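Long-range contacts in 3-hydroxy-3-methylglutaryl-CoA lyase (Acinetobacter baumannii, PDB 6NDS), which is a TIM-barrel lyase of the HMGL-like family that binds a zinc ion and coenzyme A: residues A[34-39]-A[68-73]; A[57-62]-A[96-101]; A[84-89]-A[103-108]; A[109-114]-A[131-136]. One frame throughout, in Å; residues are numbered along the deposited sequence. Where two conformers were deposited one is given.

How the contacts relate
All four contacts belong to one TIM barrel, and their chemistry changes with depth. Contact 3 is the sheet itself: strands 85-90 and 106-112 joined mainly by backbone hydrogen bonds. Contacts 2 and 4 are also buried, but there helices meet the barrel through aromatic rings, and contact 2 adds an arginine and the adenine of coenzyme A. Contact 1 is partly buried and mostly polar, a salt bridge between the starts of two helices. Strand 106-112 serves contacts 3 and 4. Contact 2 touches all the others: Ser58 meets Leu68 of contact 1, Phe59 N probably bonds Leu89 O of contact 3, and Ala96 packs on Ile136 of contact 4.

Contact 1. Residues A[34-39]-A[68-73]; sequences VPTDKK and LRDGEE
Asp70 OD2 is gripped by two donors from the other segment. Thr36 OG1 gives it a hydrogen bond of 2.8 Å on the anti lone pair, the one turned away from OD1. Lys39 NZ, 2.9 Å from Asp70 OD2, arrives on the syn side, 28° out of the carboxylate plane, and makes a salt bridge; a weak bond of 3.3 Å links the same NZ to Asp70 OD1. Lysine suits this place because its long chain can turn at the end: chi4 of 80° brings Lys39 NZ to bond Val34 O as well, at 2.6 Å and in the carbonyl plane. With a weak bond to Asn67 O and the ring of Trp33 in cation-pi contact, this buried ammonium probably stays charged. Both segments lead into helices of the TIM barrel: helix 36-46 precedes barrel strand 53-58 and helix 71-77 follows it. Asp70, the third residue of a type I turn from Leu68 to Gly71, sits at the N-cap position of helix 71-77, yet its carboxylate makes no capping bond and serves the neighbouring helix start instead. Threonine offers two branches: while OG1 bonds the aspartate, Thr36 CG2 lies 3.6 Å from Glu73 CG. Leu68 CD2 comes loosely, at 4.4 Å, to Lys39 CE, the last methylene before the ammonium group.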
# COMPACT_ATOMS: atom_id res chain seq x y z
N VAL A 34 -11.31 -18.87 -16.30
CA VAL A 34 -11.37 -19.78 -15.17
C VAL A 34 -12.56 -20.71 -15.38
O VAL A 34 -13.70 -20.21 -15.44
CB VAL A 34 -11.48 -19.04 -13.83
CG1 VAL A 34 -11.64 -20.04 -12.68
CG2 VAL A 34 -10.26 -18.14 -13.61
N PRO A 35 -12.36 -22.01 -15.51
CA PRO A 35 -13.48 -22.91 -15.80
C PRO A 35 -14.58 -22.79 -14.76
O PRO A 35 -14.34 -22.51 -13.58
CB PRO A 35 -12.85 -24.30 -15.75
CG PRO A 35 -11.40 -24.08 -16.02
CD PRO A 35 -11.07 -22.72 -15.48
N THR A 36 -15.80 -23.09 -15.21
CA THR A 36 -16.98 -22.93 -14.36
C THR A 36 -16.85 -23.70 -13.04
O THR A 36 -17.16 -23.15 -11.98
CB THR A 36 -18.20 -23.38 -15.16
OG1 THR A 36 -18.26 -22.58 -16.35
CG2 THR A 36 -19.46 -23.18 -14.33
N ASP A 37 -16.41 -24.96 -13.08
CA ASP A 37 -16.35 -25.71 -11.83
C ASP A 37 -15.24 -25.19 -10.92
O ASP A 37 -15.33 -25.37 -9.70
CB ASP A 37 -16.22 -27.22 -12.06
CG ASP A 37 -15.02 -27.63 -12.92
OD1 ASP A 37 -14.24 -26.78 -13.37
OD2 ASP A 37 -14.88 -28.85 -13.15
N LYS A 38 -14.23 -24.52 -11.48
CA LYS A 38 -13.19 -23.94 -10.63
C LYS A 38 -13.62 -22.60 -10.06
O LYS A 38 -13.18 -22.24 -8.96
CB LYS A 38 -11.88 -23.83 -11.41
CG LYS A 38 -11.32 -25.19 -11.80
CD LYS A 38 -9.96 -25.12 -12.48
CE LYS A 38 -9.58 -26.47 -13.06
NZ LYS A 38 -8.16 -26.51 -13.50
N LYS A 39 -14.48 -21.85 -10.77
CA LYS A 39 -15.12 -20.69 -10.17
C LYS A 39 -15.97 -21.12 -8.98
O LYS A 39 -15.93 -20.49 -7.91
CB LYS A 39 -16.00 -19.95 -11.19
CG LYS A 39 -15.26 -19.19 -12.31
CD LYS A 39 -16.25 -18.24 -12.99
CE LYS A 39 -15.64 -17.50 -14.18
NZ LYS A 39 -15.60 -18.37 -15.40
N LEU A 68 -17.15 -13.71 -17.36
CA LEU A 68 -18.20 -13.94 -16.38
C LEU A 68 -19.50 -14.44 -17.02
O LEU A 68 -20.56 -14.40 -16.38
CB LEU A 68 -18.45 -12.66 -15.58
CG LEU A 68 -17.26 -12.16 -14.75
CD1 LEU A 68 -17.69 -10.91 -13.98
CD2 LEU A 68 -16.79 -13.25 -13.80
N ARG A 69 -19.43 -14.95 -18.26
CA ARG A 69 -20.65 -15.33 -18.98
C ARG A 69 -21.31 -16.59 -18.43
O ARG A 69 -22.41 -16.93 -18.88
CB ARG A 69 -20.36 -15.53 -20.47
CG ARG A 69 -19.53 -16.77 -20.78
CD ARG A 69 -19.07 -16.75 -22.25
NE ARG A 69 -20.20 -16.67 -23.18
CZ ARG A 69 -20.08 -16.43 -24.49
NH1 ARG A 69 -18.89 -16.21 -25.03
NH2 ARG A 69 -21.17 -16.39 -25.25
N ASP A 70 -20.66 -17.29 -17.49
CA ASP A 70 -21.24 -18.47 -16.87
C ASP A 70 -21.89 -18.16 -15.53
O ASP A 70 -22.02 -19.06 -14.69
CB ASP A 70 -20.16 -19.55 -16.69
CG ASP A 70 -18.96 -19.06 -15.90
OD1 ASP A 70 -18.88 -17.85 -15.58
OD2 ASP A 70 -18.08 -19.89 -15.58
N GLY A 71 -22.32 -16.91 -15.31
CA GLY A 71 -22.83 -16.53 -14.00
C GLY A 71 -24.00 -17.38 -13.54
O GLY A 71 -24.09 -17.74 -12.36
N GLU A 72 -24.92 -17.72 -14.44
CA GLU A 72 -26.06 -18.54 -14.03
C GLU A 72 -25.60 -19.89 -13.48
O GLU A 72 -26.08 -20.33 -12.44
CB GLU A 72 -27.03 -18.74 -15.18
CG GLU A 72 -28.20 -19.63 -14.80
CD GLU A 72 -29.49 -19.25 -15.50
OE1 GLU A 72 -29.41 -18.53 -16.52
OE2 GLU A 72 -30.57 -19.65 -15.02
N GLU A 73 -24.67 -20.54 -14.17
CA GLU A 73 -24.24 -21.86 -13.71
C GLU A 73 -23.42 -21.75 -12.44
O GLU A 73 -23.50 -22.62 -11.57
CB GLU A 73 -23.46 -22.58 -14.81
CG GLU A 73 -22.98 -23.99 -14.44
CD GLU A 73 -24.12 -24.95 -14.06
OE1 GLU A 73 -25.28 -24.71 -14.45
OE2 GLU A 73 -23.84 -25.95 -13.37

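Contact 2. Residues A[57-62]-A[96-101]; sequences GSFVSP and ALRAVE. With COA (coenzyme A), chain B.
Phe59 lays one ring face on the helix at Ala99, whose CA stands 3.8 Å from the ring centroid and 9° off the normal, a CH-pi contact over the centre. Ala99 CB adds an apolar touch, 3.6 Å from Phe59 CD2. Alanine suits this spot, since a small side chain lets the ring come close to the helix backbone. Arg98 borders the same ring differently: the ring and guanidinium planes stand 75° apart, with Phe59 CD1 over the guanidinium face and Arg98 NE near the ring plane at its edge. The packing is tight here; the edge of the guanidinium, by contrast, is polar, meeting Val60 O, coenzyme A and a single water. Arg98 NH1 donates to Val60 O at 3.3 Å, from well above the carbonyl plane, and weakly to N1A of coenzyme A. The chain bends at chi3 (58°) to reach them. Phe59 O accepts a hydrogen bond from N6A of coenzyme A at 3.0 Å, so loop and helix together read the N1 and amino positions of the adenine. Ser61 N, 2.9 Å from O9P, holds the pantetheine arm. A water gives a hydrogen bond to Ser58 O (2.7 Å) and takes one from Val60 N and another from Arg98 NH2, bridging the loop and the arginine. The loop after strand 53-58 and helix 93-101 thus form one wall of the coenzyme A pocket. Around this, Phe75 meets the Phe59 ring, Ile90 of strand 85-90 touches both Phe59 and Ala99, and helix 126-140 lies against Ala96 of helix 93-101.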
# COMPACT_ATOMS: atom_id res chain seq x y z
N GLY A 57 -20.61 -13.20 -8.97
CA GLY A 57 -20.54 -13.04 -10.41
C GLY A 57 -21.35 -11.85 -10.87
O GLY A 57 -21.82 -11.03 -10.06
N SER A 58 -21.51 -11.77 -12.19
CA SER A 58 -22.22 -10.68 -12.84
C SER A 58 -23.22 -11.26 -13.82
O SER A 58 -23.04 -12.36 -14.35
CB SER A 58 -21.28 -9.76 -13.64
OG SER A 58 -20.37 -9.11 -12.80
N PHE A 59 -24.26 -10.47 -14.11
CA PHE A 59 -25.24 -10.82 -15.13
C PHE A 59 -25.22 -9.72 -16.18
O PHE A 59 -26.12 -8.89 -16.26
CB PHE A 59 -26.61 -11.05 -14.50
CG PHE A 59 -26.60 -12.23 -13.56
CD1 PHE A 59 -26.85 -13.51 -14.04
CD2 PHE A 59 -26.27 -12.07 -12.22
CE1 PHE A 59 -26.80 -14.60 -13.20
CE2 PHE A 59 -26.21 -13.17 -11.37
CZ PHE A 59 -26.48 -14.44 -11.87
N VAL A 60 -24.15 -9.73 -16.99
CA VAL A 60 -23.86 -8.69 -17.96
C VAL A 60 -23.68 -9.34 -19.33
O VAL A 60 -23.64 -10.56 -19.47
CB VAL A 60 -22.61 -7.87 -17.58
CG1 VAL A 60 -22.81 -7.19 -16.23
CG2 VAL A 60 -21.37 -8.77 -17.54
N SER A 61 -23.60 -8.49 -20.35
CA SER A 61 -23.44 -8.97 -21.71
C SER A 61 -22.22 -9.88 -21.81
O SER A 61 -21.14 -9.50 -21.34
CB SER A 61 -23.29 -7.80 -22.68
OG SER A 61 -22.89 -8.27 -23.96
N PRO A 62 -22.33 -11.06 -22.41
CA PRO A 62 -21.13 -11.87 -22.65
C PRO A 62 -20.19 -11.24 -23.66
O PRO A 62 -19.01 -11.61 -23.69
CB PRO A 62 -21.69 -13.20 -23.15
CG PRO A 62 -22.98 -12.82 -23.81
CD PRO A 62 -23.54 -11.68 -22.98
N ALA A 96 -31.00 -8.16 -14.10
CA ALA A 96 -31.74 -8.36 -12.86
C ALA A 96 -32.61 -9.61 -12.94
O ALA A 96 -32.67 -10.40 -11.99
CB ALA A 96 -32.59 -7.13 -12.55
N LEU A 97 -33.30 -9.80 -14.07
CA LEU A 97 -34.18 -10.95 -14.20
C LEU A 97 -33.39 -12.25 -14.23
O LEU A 97 -33.82 -13.26 -13.65
CB LEU A 97 -35.04 -10.81 -15.46
CG LEU A 97 -36.07 -9.69 -15.35
CD1 LEU A 97 -36.80 -9.46 -16.66
CD2 LEU A 97 -37.06 -10.00 -14.23
N ARG A 98 -32.23 -12.25 -14.90
CA ARG A 98 -31.34 -13.41 -14.88
C ARG A 98 -30.88 -13.71 -13.46
O ARG A 98 -30.86 -14.88 -13.04
CB ARG A 98 -30.11 -13.16 -15.76
CG ARG A 98 -30.33 -13.12 -17.28
CD ARG A 98 -29.05 -12.67 -18.01
NE ARG A 98 -27.91 -13.54 -17.71
CZ ARG A 98 -26.63 -13.17 -17.80
NH1 ARG A 98 -26.30 -11.94 -18.17
NH2 ARG A 98 -25.67 -14.05 -17.51
N ALA A 99 -30.51 -12.68 -12.70
CA ALA A 99 -30.00 -12.88 -11.35
C ALA A 99 -31.07 -13.47 -10.44
O ALA A 99 -30.77 -14.34 -9.61
CB ALA A 99 -29.48 -11.55 -10.79
N VAL A 100 -32.31 -13.00 -10.57
CA VAL A 100 -33.39 -13.56 -9.76
C VAL A 100 -33.64 -15.01 -10.12
O VAL A 100 -33.86 -15.86 -9.25
CB VAL A 100 -34.67 -12.70 -9.90
CG1 VAL A 100 -35.86 -13.42 -9.30
CG2 VAL A 100 -34.46 -11.34 -9.23
N GLU A 101 -33.62 -15.33 -11.43
CA GLU A 101 -33.75 -16.73 -11.84
C GLU A 101 -32.64 -17.60 -11.26
O GLU A 101 -32.86 -18.78 -10.97
CB GLU A 101 -33.74 -16.83 -13.37
N1A COA B . -26.95 -9.85 -19.74
C2A COA B . -26.86 -10.54 -20.89
N3A COA B . -27.24 -10.19 -22.12
C4A COA B . -27.75 -8.94 -22.12
C5A COA B . -27.89 -8.11 -21.03
C6A COA B . -27.47 -8.59 -19.78
N6A COA B . -27.56 -7.90 -18.65
N7A COA B . -28.47 -6.91 -21.42
C8A COA B . -28.65 -7.03 -22.72
N9A COA B . -28.23 -8.25 -23.19
C1B COA B . -28.31 -8.75 -24.57
C2B COA B . -29.72 -8.75 -25.16
O2B COA B . -30.53 -9.83 -24.76
C3B COA B . -29.38 -8.74 -26.65
O3B COA B . -28.85 -10.00 -27.05
P3B COA B . -28.95 -10.17 -28.66
O7A COA B . -27.73 -9.49 -29.27
O8A COA B . -30.24 -9.49 -29.07
O9A COA B . -28.97 -11.66 -28.93
C4B COA B . -28.31 -7.65 -26.63
O4B COA B . -27.55 -7.93 -25.42
C5B COA B . -28.93 -6.28 -26.49
O5B COA B . -27.89 -5.29 -26.51
P1A COA B . -28.25 -3.86 -25.91
O1A COA B . -29.44 -3.96 -25.01
O2A COA B . -28.22 -2.83 -26.99
O3A COA B . -26.97 -3.69 -24.97
P2A COA B . -25.43 -3.40 -25.30
O4A COA B . -25.29 -1.96 -25.69
O5A COA B . -24.89 -4.45 -26.21
O6A COA B . -24.79 -3.65 -23.85
CBP COA B . -24.88 -3.67 -21.46
CCP COA B . -25.30 -2.90 -22.71
CDP COA B . -25.21 -2.86 -20.21
CEP COA B . -25.64 -5.00 -21.41
CAP COA B . -23.37 -3.92 -21.56
OAP COA B . -22.72 -2.69 -21.82
C9P COA B . -22.78 -4.53 -20.30
O9P COA B . -23.01 -5.70 -20.00
N8P COA B . -22.00 -3.75 -19.57
C7P COA B . -21.46 -4.14 -18.28
C6P COA B . -19.96 -4.33 -18.35
C5P COA B . -19.37 -4.58 -16.98
O5P COA B . -19.84 -5.44 -16.24
N4P COA B . -18.30 -3.84 -16.64
C3P COA B . -17.50 -4.06 -15.45
C2P COA B . -18.31 -3.95 -14.18
S1P COA B . -19.23 -2.40 -14.09
O HOH W 1 -22.89 -12.36 -17.02

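Contact 3. Residues A[84-89]-A[103-108]; sequences IIYVGL and NANELN
Gly88 and the strand beside it are joined by regular backbone bonds: Gly88 N donates to Glu106 O (3.0 Å), and Asn108 N donates to Gly88 O (2.9 Å). Where the second strand begins, Tyr86 O accepts a bond from Asn105 N at 2.9 Å and, weakly, from Glu106 N. A side-chain bond extends this pairing beyond the strand: Asn105 OD1 accepts a bond from Tyr86 N at 2.9 Å, almost straight at 178°. With CG anti to the carbonyl carbon (chi1 -60°), the Asn105 side chain lies beside that of Tyr86, pointing the same way, and OD1 comes to the ring edge. The two strands are parallel neighbours in a beta-alpha-beta crossover through helix 93-101, the repeating element of a TIM barrel. On the side that bears Val87, Leu89, Glu106 and Asn108 the aliphatic parts meet: Val87 CG1 lies 3.6 Å from Asn108 CB, and Ile85 CG2 lies 3.7 Å from Glu106 CB. The polar ends on that side find partners on other strands, Glu106 in a salt bridge with Arg53 and Asn108 with Thr149 and Glu55. On the opposite side Leu107 and Ala104 pack on helix 93-101, and Gly88 brings no side chain against Ala104.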
# COMPACT_ATOMS: atom_id res chain seq x y z
N ILE A 84 -24.49 -16.26 4.58
CA ILE A 84 -23.77 -15.46 3.60
C ILE A 84 -24.76 -14.96 2.55
O ILE A 84 -25.63 -15.70 2.09
CB ILE A 84 -22.65 -16.28 2.91
CG1 ILE A 84 -21.63 -16.77 3.94
CG2 ILE A 84 -21.96 -15.45 1.84
CD1 ILE A 84 -20.52 -17.61 3.32
N ILE A 85 -24.63 -13.69 2.20
CA ILE A 85 -25.38 -13.08 1.10
C ILE A 85 -24.53 -13.16 -0.15
O ILE A 85 -23.45 -12.55 -0.22
CB ILE A 85 -25.77 -11.64 1.44
CG1 ILE A 85 -26.71 -11.62 2.65
CG2 ILE A 85 -26.40 -10.93 0.24
CD1 ILE A 85 -26.78 -10.26 3.32
N TYR A 86 -25.00 -13.91 -1.15
CA TYR A 86 -24.32 -14.04 -2.43
C TYR A 86 -24.88 -12.98 -3.39
O TYR A 86 -26.07 -13.01 -3.73
CB TYR A 86 -24.50 -15.45 -2.99
CG TYR A 86 -23.84 -16.49 -2.07
CD1 TYR A 86 -22.49 -16.79 -2.19
CD2 TYR A 86 -24.58 -17.12 -1.08
CE1 TYR A 86 -21.89 -17.71 -1.35
CE2 TYR A 86 -23.99 -18.05 -0.23
CZ TYR A 86 -22.64 -18.34 -0.38
OH TYR A 86 -22.04 -19.24 0.46
N VAL A 87 -24.01 -12.06 -3.80
CA VAL A 87 -24.38 -10.85 -4.53
C VAL A 87 -24.07 -11.05 -6.01
O VAL A 87 -23.02 -11.59 -6.36
CB VAL A 87 -23.60 -9.64 -3.99
CG1 VAL A 87 -23.99 -8.36 -4.74
CG2 VAL A 87 -23.79 -9.48 -2.46
N GLY A 88 -24.97 -10.59 -6.88
CA GLY A 88 -24.67 -10.53 -8.30
C GLY A 88 -24.69 -9.10 -8.82
O GLY A 88 -25.59 -8.32 -8.47
N LEU A 89 -23.71 -8.73 -9.64
CA LEU A 89 -23.64 -7.40 -10.24
C LEU A 89 -24.58 -7.32 -11.45
O LEU A 89 -24.56 -8.20 -12.31
CB LEU A 89 -22.21 -7.07 -10.67
CG LEU A 89 -22.00 -5.69 -11.32
CD1 LEU A 89 -20.63 -5.16 -10.98
CD2 LEU A 89 -22.15 -5.74 -12.84
N ASN A 103 -31.32 -17.06 -8.38
CA ASN A 103 -31.44 -16.93 -6.92
C ASN A 103 -30.23 -16.23 -6.31
O ASN A 103 -29.72 -16.63 -5.26
CB ASN A 103 -31.68 -18.29 -6.25
CG ASN A 103 -32.09 -18.14 -4.80
OD1 ASN A 103 -32.76 -17.17 -4.43
ND2 ASN A 103 -31.66 -19.07 -3.96
N ALA A 104 -29.75 -15.18 -6.97
CA ALA A 104 -28.85 -14.27 -6.27
C ALA A 104 -29.57 -13.71 -5.05
O ALA A 104 -30.77 -13.42 -5.10
CB ALA A 104 -28.41 -13.15 -7.21
N ASN A 105 -28.86 -13.62 -3.92
CA ASN A 105 -29.49 -13.12 -2.71
C ASN A 105 -29.65 -11.61 -2.74
O ASN A 105 -30.52 -11.06 -2.05
CB ASN A 105 -28.68 -13.47 -1.46
CG ASN A 105 -28.51 -14.97 -1.25
OD1 ASN A 105 -27.45 -15.41 -0.80
ND2 ASN A 105 -29.55 -15.76 -1.54
N GLU A 106 -28.79 -10.93 -3.48
CA GLU A 106 -28.78 -9.48 -3.54
C GLU A 106 -28.32 -9.05 -4.92
O GLU A 106 -27.40 -9.64 -5.49
CB GLU A 106 -27.85 -8.91 -2.46
CG GLU A 106 -27.79 -7.39 -2.37
CD GLU A 106 -27.11 -6.93 -1.07
OE1 GLU A 106 -25.89 -6.65 -1.10
OE2 GLU A 106 -27.80 -6.88 -0.03
N LEU A 107 -28.99 -8.04 -5.46
CA LEU A 107 -28.67 -7.48 -6.76
C LEU A 107 -27.93 -6.16 -6.54
O LEU A 107 -28.48 -5.23 -5.94
CB LEU A 107 -29.94 -7.26 -7.58
CG LEU A 107 -30.47 -8.46 -8.38
CD1 LEU A 107 -30.62 -9.71 -7.56
CD2 LEU A 107 -31.79 -8.07 -9.05
N ASN A 108 -26.70 -6.09 -7.04
CA ASN A 108 -25.85 -4.90 -6.94
C ASN A 108 -25.96 -4.12 -8.25
O ASN A 108 -25.35 -4.48 -9.26
CB ASN A 108 -24.41 -5.28 -6.65
CG ASN A 108 -23.50 -4.09 -6.56
OD1 ASN A 108 -23.96 -2.98 -6.29
ND2 ASN A 108 -22.20 -4.30 -6.79

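Contact 4. Residues A[109-114]-A[131-136]; sequences LVLSAS and AGFTEI
Phe133 and Leu109 bury the most surface here, and they meet ring face to aliphatic chain. Leu109 CB is 3.9 Å from the centroid of the Phe133 ring, 17° off the normal, as a CH-pi contact. In one of its two deposited conformers, Leu109 CD1 continues along the same face to 3.8 Å from Phe133 CG. The side chains run past each other in opposite directions, spreading the branched leucine over the flat ring. Phe133 leaves its helix with CG anti to the carbonyl carbon (chi1 -64°), sending the ring to the strand. There Phe133 CZ lies 3.5 Å from Val110 O, which sits at the ring edge near its plane. Leu111 CB, 4.2 Å from Phe133 CE2, adds a looser apolar contact. In the same conformer Leu109 CD2 comes loosely, at 4.5 Å, to CD1 of Ile136, one turn further along the helix. No hydrogen bond crosses this apolar layer between the strands of a TIM barrel and the surrounding helices. Leu109 and Leu111 point to the helix, Val110 away from it, the nearest atoms of its side chain and coenzyme A being about 4 Å apart. Strand 109-112 and helix 131-136 run nearly antiparallel (165°), and their axes come within 10.0 Å at closest approach. Phe130 meets Phe133 edge-to-face within helix 126-140, Ile136 packs on Phe146 of strand 145-151, and Leu111 reaches Tyr174 of helix 164-176.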
# COMPACT_ATOMS: atom_id res chain seq x y z
N LEU A 109 -26.76 -3.06 -8.22
CA LEU A 109 -26.94 -2.18 -9.37
C LEU A 109 -25.74 -1.24 -9.47
O LEU A 109 -25.26 -0.73 -8.47
CB LEU A 109 -28.22 -1.35 -9.24
CG LEU A 109 -29.49 -1.98 -8.65
CD1 LEU A 109 -30.67 -1.03 -8.82
CD2 LEU A 109 -29.80 -3.30 -9.29
N VAL A 110 -25.26 -1.01 -10.70
CA VAL A 110 -24.05 -0.21 -10.88
C VAL A 110 -24.25 0.83 -11.98
O VAL A 110 -24.68 0.49 -13.09
CB VAL A 110 -22.83 -1.09 -11.21
CG1 VAL A 110 -21.58 -0.21 -11.44
CG2 VAL A 110 -22.56 -2.08 -10.09
N LEU A 111 -23.90 2.08 -11.68
CA LEU A 111 -23.67 3.09 -12.71
C LEU A 111 -22.47 3.93 -12.27
O LEU A 111 -22.02 3.85 -11.12
CB LEU A 111 -24.91 3.95 -12.97
CG LEU A 111 -25.10 5.24 -12.18
CD1 LEU A 111 -26.27 6.04 -12.77
CD2 LEU A 111 -25.31 4.98 -10.70
N SER A 112 -21.92 4.72 -13.20
CA SER A 112 -20.78 5.58 -12.90
C SER A 112 -21.21 7.03 -12.73
O SER A 112 -22.11 7.50 -13.43
CB SER A 112 -19.73 5.49 -14.02
OG SER A 112 -19.31 4.15 -14.20
N ALA A 113 -20.56 7.74 -11.80
CA ALA A 113 -20.81 9.18 -11.67
C ALA A 113 -20.32 9.95 -12.89
O ALA A 113 -20.78 11.06 -13.14
CB ALA A 113 -20.14 9.73 -10.41
N SER A 114 -19.36 9.38 -13.62
CA SER A 114 -18.85 9.97 -14.84
C SER A 114 -19.73 9.55 -16.01
O SER A 114 -19.88 8.35 -16.26
CB SER A 114 -17.41 9.51 -15.08
OG SER A 114 -17.06 9.67 -16.45
N ALA A 131 -33.28 4.83 -15.42
CA ALA A 131 -34.54 4.35 -15.98
C ALA A 131 -34.65 2.83 -15.86
O ALA A 131 -35.72 2.30 -15.53
CB ALA A 131 -34.67 4.79 -17.44
N GLY A 132 -33.55 2.12 -16.12
CA GLY A 132 -33.57 0.68 -15.91
C GLY A 132 -33.73 0.30 -14.45
O GLY A 132 -34.51 -0.60 -14.11
N PHE A 133 -33.03 1.01 -13.56
CA PHE A 133 -33.12 0.72 -12.13
C PHE A 133 -34.55 0.90 -11.63
O PHE A 133 -35.04 0.09 -10.83
CB PHE A 133 -32.17 1.63 -11.35
CG PHE A 133 -30.71 1.42 -11.67
CD1 PHE A 133 -30.27 0.30 -12.38
CD2 PHE A 133 -29.77 2.34 -11.24
CE1 PHE A 133 -28.92 0.12 -12.66
CE2 PHE A 133 -28.41 2.15 -11.51
CZ PHE A 133 -27.99 1.05 -12.22
N THR A 134 -35.23 1.94 -12.09
CA THR A 134 -36.62 2.17 -11.70
C THR A 134 -37.51 1.00 -12.10
O THR A 134 -38.37 0.56 -11.32
CB THR A 134 -37.13 3.47 -12.31
OG1 THR A 134 -36.26 4.55 -11.91
CG2 THR A 134 -38.53 3.77 -11.84
N GLU A 135 -37.31 0.46 -13.31
CA GLU A 135 -38.10 -0.69 -13.72
C GLU A 135 -37.72 -1.93 -12.91
O GLU A 135 -38.58 -2.75 -12.58
CB GLU A 135 -37.92 -0.94 -15.22
CG GLU A 135 -38.82 -2.02 -15.79
CD GLU A 135 -40.24 -1.55 -16.03
OE1 GLU A 135 -40.45 -0.33 -16.21
OE2 GLU A 135 -41.16 -2.40 -16.04
N ILE A 136 -36.43 -2.08 -12.58
CA ILE A 136 -36.00 -3.22 -11.77
C ILE A 136 -36.70 -3.20 -10.42
O ILE A 136 -37.22 -4.23 -9.96
CB ILE A 136 -34.48 -3.21 -11.60
CG1 ILE A 136 -33.81 -3.60 -12.91
CG2 ILE A 136 -34.06 -4.12 -10.46
CD1 ILE A 136 -32.35 -3.17 -12.98